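Local coordinates for SnoaL-like domain-containing protein (PDB 4GB5), which is of unknown function but carries a SnoaL-like domain of the NTF2 clan, whose cone-shaped alpha+beta fold often encloses a ligand pocket, at residues A6-D9 against R10-I14; A125-A129 against D130-L134; A63-R66 against A67-A71. All coordinates share one frame; numbering follows the deposited sequence.

All three contacts are local, yet they sit at different depths of one SnoaL-like domain. Interactions 1 and 2 belong together: the first turns of helix 6-25 lie on the end of the hairpin 125-134, and Asp-9 OD1 accepts from both Arg-127 NH2, at 2.6 Å in a salt bridge, and Trp-132 NE1. Both are partly buried, and interaction 1 also faces two other subunits, through packing and weak polar contacts, beside its own Glu-7/Arg-10 salt bridge. Interaction 3, on the far side of the chain's centre from interaction 1, is a surface contact near the end of helix 58-69; its chemistry is apolar contact, backbone bonding and one serine hydroxyl bonded to a backbone carbonyl, without a salt bridge.

Interaction 1: residues A6-D9 against R10-I14; sequences AETD and RAEII
Glu-7 and Arg-10 join side chains one turn apart on helix 6-25, the N-terminal helix that packs against the curved sheet of this NTF2-like fold. The salt bridge is side-on and two-pronged: Arg-10 NE gives its hydrogen to Glu-7 OE1 at 2.9 Å, and Arg-10 NH2 reaches Glu-7 OE2 at 3.1 Å, both oxygens being met on their syn sides. Carboxylate and guanidinium are nearly coplanar, 11° apart, and two bonds to two different oxygens oppose rotation of either group. With the backbone N of Arg-10 opposite CG (chi1 -177°) and a bend at chi3, the guanidinium lies alongside the Glu-7 chain. Both residues pack on Ala-11 of the second subunit, and Glu-7 OE2 also has a weak hydrogen bond to Thr-8 OG1 of that subunit.

Backbone bonding is regular alpha-helix, with Arg-10, Ala-11, Glu-12 and Ile-13 nitrogens bonded to the carbonyls of Ala-6, Glu-7, Thr-8 and Asp-9. The shortest of these, Ile-13 N to Asp-9 O, measures 2.9 Å.

Asp-9 and Ile-13 share the sheet-facing side of the helix. The carboxylate reaches the hairpin, where OD1 accepts from Arg-127 NH2, in a salt bridge, and from Trp-132 NE1, while the isoleucine packs on Ile-86, Ala-91 and Ile-93 of the sheet and on Trp-132. Between the two residues themselves the side-chain contact is made at the backbone, with CG1 of Ile-13 lying 3.2 Å from Asp-9 O.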
# COMPACT_ATOMS: atom_id res chain seq x y z
N ALA A 6 -19.43 -14.75 3.80
CA ALA A 6 -18.06 -14.93 3.35
C ALA A 6 -17.37 -13.60 3.08
O ALA A 6 -16.16 -13.47 3.31
CB ALA A 6 -18.05 -15.80 2.10
N GLU A 7 -18.12 -12.63 2.57
CA GLU A 7 -17.51 -11.34 2.27
C GLU A 7 -17.27 -10.55 3.53
O GLU A 7 -16.32 -9.79 3.59
CB GLU A 7 -18.30 -10.54 1.24
CG GLU A 7 -18.22 -11.13 -0.17
CD GLU A 7 -16.79 -11.38 -0.64
OE1 GLU A 7 -15.89 -10.59 -0.30
OE2 GLU A 7 -16.58 -12.41 -1.32
N THR A 8 -18.11 -10.73 4.55
CA THR A 8 -17.82 -10.06 5.80
C THR A 8 -16.57 -10.66 6.40
O THR A 8 -15.72 -9.94 6.90
CB THR A 8 -18.98 -10.15 6.78
OG1 THR A 8 -20.14 -9.54 6.20
CG2 THR A 8 -18.61 -9.45 8.08
N ASP A 9 -16.44 -11.98 6.35
CA ASP A 9 -15.23 -12.64 6.86
C ASP A 9 -13.99 -12.14 6.14
O ASP A 9 -12.99 -11.82 6.76
CB ASP A 9 -15.31 -14.16 6.67
CG ASP A 9 -16.27 -14.82 7.60
OD1 ASP A 9 -16.45 -14.34 8.75
OD2 ASP A 9 -16.89 -15.84 7.19
N ARG A 10 -14.05 -12.05 4.82
CA ARG A 10 -12.91 -11.56 4.04
C ARG A 10 -12.54 -10.17 4.45
O ARG A 10 -11.37 -9.88 4.64
CB ARG A 10 -13.22 -11.57 2.53
CG ARG A 10 -12.00 -11.13 1.70
CD ARG A 10 -12.33 -10.69 0.30
NE ARG A 10 -13.18 -11.63 -0.39
CZ ARG A 10 -12.78 -12.53 -1.29
NH1 ARG A 10 -11.49 -12.68 -1.58
NH2 ARG A 10 -13.68 -13.30 -1.89
N ALA A 11 -13.53 -9.29 4.54
CA ALA A 11 -13.23 -7.90 4.89
C ALA A 11 -12.61 -7.81 6.31
O ALA A 11 -11.69 -7.03 6.54
CB ALA A 11 -14.49 -7.03 4.77
N GLU A 12 -13.11 -8.60 7.25
CA GLU A 12 -12.60 -8.60 8.61
C GLU A 12 -11.17 -9.14 8.65
O GLU A 12 -10.32 -8.62 9.41
CB GLU A 12 -13.53 -9.35 9.56
CG GLU A 12 -14.82 -8.59 9.89
CD GLU A 12 -15.76 -9.35 10.79
OE1 GLU A 12 -15.43 -10.50 11.16
OE2 GLU A 12 -16.83 -8.79 11.14
N ILE A 13 -10.89 -10.14 7.82
CA ILE A 13 -9.54 -10.73 7.74
C ILE A 13 -8.59 -9.69 7.14
O ILE A 13 -7.47 -9.51 7.64
CB ILE A 13 -9.56 -12.03 6.94
CG1 ILE A 13 -10.26 -13.10 7.75
CG2 ILE A 13 -8.14 -12.49 6.53
CD1 ILE A 13 -10.57 -14.32 6.90
N ILE A 14 -9.00 -9.00 6.09
CA ILE A 14 -8.14 -7.95 5.52
C ILE A 14 -7.91 -6.87 6.57
O ILE A 14 -6.77 -6.40 6.73
CB ILE A 14 -8.67 -7.43 4.16
CG1 ILE A 14 -8.56 -8.53 3.14
CG2 ILE A 14 -7.90 -6.18 3.69
CD1 ILE A 14 -9.20 -8.28 1.82

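Interaction 2: residues A125-A129 against D130-L134; sequences AVRTA and DGWRL
Arg-127 lies over the indole of Trp-132 at the end of the beta hairpin formed by strands 114-128 and 131-145. The packed side is the face carrying Ala-125, Arg-127, Trp-132 and Leu-134. CB of Arg-127 sits 3.7 Å from the centroid of the six-membered Trp-132 ring, 6° off its normal, a CH-pi contact; Ala-125 CB meets CE3 of the same indole at 3.8 Å. Bends at chi2 and chi3 fold the Arg-127 chain back over the indole, bringing the face of its guanidinium over CZ2; the polar ends of both residues go to Asp-9. With an alanine at Trp-132, Asp-9 is likely to lose one of its two donors, and Arg-127 CB the ring face under it.

The looser side is the type I turn from Thr-128 to Gly-131, with Ala-129 and Asp-130 exposed. Thr-128 OG1 donates to Gly-131 O at 2.7 Å and accepts from Asp-130 N at 2.9 Å. Gly-131 O, which also takes Thr-128 N, is thus gripped twice. The chemistry implies a division of labour: the CH-pi contact joins the two strands, the shared Asp-9 carboxylate ties them to helix 6-25, and the threonine hydroxyl holds the turn.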
# COMPACT_ATOMS: atom_id res chain seq x y z
N ALA A 125 -5.31 -17.44 9.64
CA ALA A 125 -6.24 -16.84 10.61
C ALA A 125 -7.26 -17.86 11.04
O ALA A 125 -7.49 -18.85 10.36
CB ALA A 125 -6.94 -15.65 10.00
N VAL A 126 -7.81 -17.65 12.23
CA VAL A 126 -8.87 -18.48 12.76
C VAL A 126 -9.99 -17.61 13.28
O VAL A 126 -9.77 -16.48 13.79
CB VAL A 126 -8.38 -19.41 13.87
CG1 VAL A 126 -7.35 -20.37 13.33
CG2 VAL A 126 -7.82 -18.67 15.00
N ARG A 127 -11.20 -18.10 13.11
CA ARG A 127 -12.36 -17.38 13.60
C ARG A 127 -12.60 -17.77 15.05
O ARG A 127 -13.01 -18.88 15.36
CB ARG A 127 -13.59 -17.66 12.73
CG ARG A 127 -14.83 -16.84 13.13
CD ARG A 127 -16.16 -17.63 12.90
NE ARG A 127 -16.32 -18.11 11.53
CZ ARG A 127 -16.64 -17.33 10.50
NH1 ARG A 127 -16.77 -17.84 9.28
NH2 ARG A 127 -16.85 -16.03 10.69
N THR A 128 -12.28 -16.86 15.96
CA THR A 128 -12.51 -17.11 17.38
C THR A 128 -13.86 -16.61 17.77
O THR A 128 -14.56 -15.97 16.99
CB THR A 128 -11.48 -16.42 18.28
OG1 THR A 128 -11.80 -15.02 18.44
CG2 THR A 128 -10.09 -16.64 17.77
N ALA A 129 -14.25 -16.90 19.00
CA ALA A 129 -15.49 -16.37 19.51
C ALA A 129 -15.54 -14.85 19.56
O ALA A 129 -16.63 -14.27 19.61
CB ALA A 129 -15.77 -16.96 20.90
N ASP A 130 -14.38 -14.21 19.56
CA ASP A 130 -14.28 -12.76 19.57
C ASP A 130 -13.84 -12.19 18.21
O ASP A 130 -13.36 -11.06 18.11
CB ASP A 130 -13.30 -12.31 20.66
CG ASP A 130 -13.79 -12.63 22.05
OD1 ASP A 130 -14.87 -12.13 22.43
OD2 ASP A 130 -13.09 -13.39 22.76
N GLY A 131 -14.02 -12.98 17.16
CA GLY A 131 -13.72 -12.54 15.82
C GLY A 131 -12.46 -13.18 15.25
O GLY A 131 -11.78 -13.98 15.90
N TRP A 132 -12.17 -12.85 14.00
CA TRP A 132 -10.98 -13.38 13.34
C TRP A 132 -9.71 -12.96 14.05
O TRP A 132 -9.58 -11.79 14.49
CB TRP A 132 -10.94 -12.98 11.87
CG TRP A 132 -11.96 -13.72 11.04
CD1 TRP A 132 -13.23 -13.31 10.72
CD2 TRP A 132 -11.80 -15.02 10.45
NE1 TRP A 132 -13.86 -14.27 9.97
CE2 TRP A 132 -13.00 -15.33 9.77
CE3 TRP A 132 -10.74 -15.94 10.38
CZ2 TRP A 132 -13.18 -16.52 9.06
CZ3 TRP A 132 -10.92 -17.14 9.69
CH2 TRP A 132 -12.14 -17.41 9.04
N ARG A 133 -8.74 -13.87 14.10
CA ARG A 133 -7.42 -13.57 14.63
C ARG A 133 -6.34 -14.24 13.80
O ARG A 133 -6.56 -15.32 13.23
CB ARG A 133 -7.28 -14.16 16.08
CG ARG A 133 -8.20 -13.53 17.16
CD ARG A 133 -7.85 -12.08 17.43
NE ARG A 133 -8.63 -11.52 18.54
CZ ARG A 133 -9.83 -11.00 18.42
NH1 ARG A 133 -10.45 -10.94 17.26
NH2 ARG A 133 -10.43 -10.50 19.50
N LEU A 134 -5.19 -13.61 13.73
CA LEU A 134 -4.05 -14.18 13.02
C LEU A 134 -3.33 -15.17 13.95
O LEU A 134 -2.81 -14.79 15.01
CB LEU A 134 -3.07 -13.07 12.59
CG LEU A 134 -3.55 -12.09 11.53
CD1 LEU A 134 -2.54 -11.02 11.25
CD2 LEU A 134 -3.88 -12.83 10.24

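Interaction 3: residues A63-R66 against A67-A71; sequences AALR and ASFGA
Phe-69 packs alongside Leu-65, one turn earlier on helix 58-69, the two side chains pointing the same way. Its CB starts 3.3 Å from Leu-65 O, the carbonyl oxygen that also accepts Phe-69 N at 2.9 Å. CG, set anti to the carbonyl carbon (chi1 -77°), carries the ring back along the preceding turn, and CD2 stays close to the same oxygen at 3.4 Å, with Leu-65 O at the ring's edge. Further out, CE2 meets the methyl CD2 of Leu-65 at 3.7 Å; that methyl lies in the ring plane, so the ring turns its rim to the leucine. Beyond this pair the ring packs on Thr-75 and His-77 of strand 74-87 and on Ala-24 of helix 6-25, while Leu-65 rests on Ile-23 and Phe-29.

This is an i to i+4 pairing on the side of the helix turned to strand 74-87 and helix 6-25, part of the SnoaL-like alpha+beta domain. On the exposed side Ala-64 O accepts Ser-68 N at 3.0 Å. In one of the two conformers of Ser-68, its OG also reaches Ala-64 O, at 3.1 Å and from the opposite face of the carbonyl plane. The bond from Gly-70 N to Arg-66 O is weak, with an N-H...O angle of 130°.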
# COMPACT_ATOMS: atom_id res chain seq x y z
N ALA A 63 6.15 -8.87 24.39
CA ALA A 63 7.30 -8.36 25.11
C ALA A 63 8.50 -8.30 24.18
O ALA A 63 9.30 -7.35 24.23
CB ALA A 63 7.60 -9.26 26.35
N ALA A 64 8.65 -9.33 23.34
CA ALA A 64 9.74 -9.37 22.39
C ALA A 64 9.63 -8.25 21.36
O ALA A 64 10.62 -7.63 21.00
CB ALA A 64 9.75 -10.72 21.68
N LEU A 65 8.41 -8.03 20.84
CA LEU A 65 8.17 -6.92 19.93
C LEU A 65 8.46 -5.57 20.58
O LEU A 65 9.08 -4.67 19.98
CB LEU A 65 6.72 -6.90 19.41
CG LEU A 65 6.22 -7.93 18.41
CD1 LEU A 65 4.91 -7.45 17.88
CD2 LEU A 65 7.18 -8.11 17.29
N ARG A 66 8.03 -5.42 21.82
CA ARG A 66 8.30 -4.17 22.51
C ARG A 66 9.80 -3.90 22.61
O ARG A 66 10.25 -2.78 22.36
CB ARG A 66 7.64 -4.13 23.89
CG ARG A 66 8.03 -2.93 24.69
CD ARG A 66 7.38 -2.90 26.03
NE ARG A 66 5.93 -2.81 25.90
CZ ARG A 66 5.08 -3.78 26.20
NH1 ARG A 66 5.49 -4.96 26.66
NH2 ARG A 66 3.78 -3.58 26.02
N ALA A 67 10.56 -4.91 23.01
CA ALA A 67 12.01 -4.77 23.09
C ALA A 67 12.66 -4.45 21.75
O ALA A 67 13.49 -3.56 21.66
CB ALA A 67 12.61 -6.04 23.70
N SER A 68 12.29 -5.17 20.71
CA SER A 68 12.97 -4.98 19.43
C SER A 68 12.56 -3.67 18.73
O SER A 68 13.41 -2.92 18.20
CB SER A 68 12.77 -6.20 18.52
OG SER A 68 11.41 -6.44 18.20
N PHE A 69 11.28 -3.35 18.72
CA PHE A 69 10.83 -2.12 18.09
C PHE A 69 11.25 -0.89 18.92
O PHE A 69 11.26 0.22 18.42
CB PHE A 69 9.31 -2.15 17.79
CG PHE A 69 8.95 -2.96 16.58
CD1 PHE A 69 9.16 -2.45 15.31
CD2 PHE A 69 8.36 -4.19 16.68
CE1 PHE A 69 8.83 -3.21 14.17
CE2 PHE A 69 8.03 -4.92 15.56
CZ PHE A 69 8.24 -4.41 14.29
N GLY A 70 11.67 -1.10 20.16
CA GLY A 70 12.25 -0.03 20.96
C GLY A 70 13.55 0.54 20.42
O GLY A 70 13.99 1.62 20.81
N ALA A 71 14.17 -0.18 19.50
CA ALA A 71 15.38 0.26 18.86
C ALA A 71 15.09 1.34 17.80
O ALA A 71 16.02 2.01 17.37
CB ALA A 71 16.05 -0.89 18.20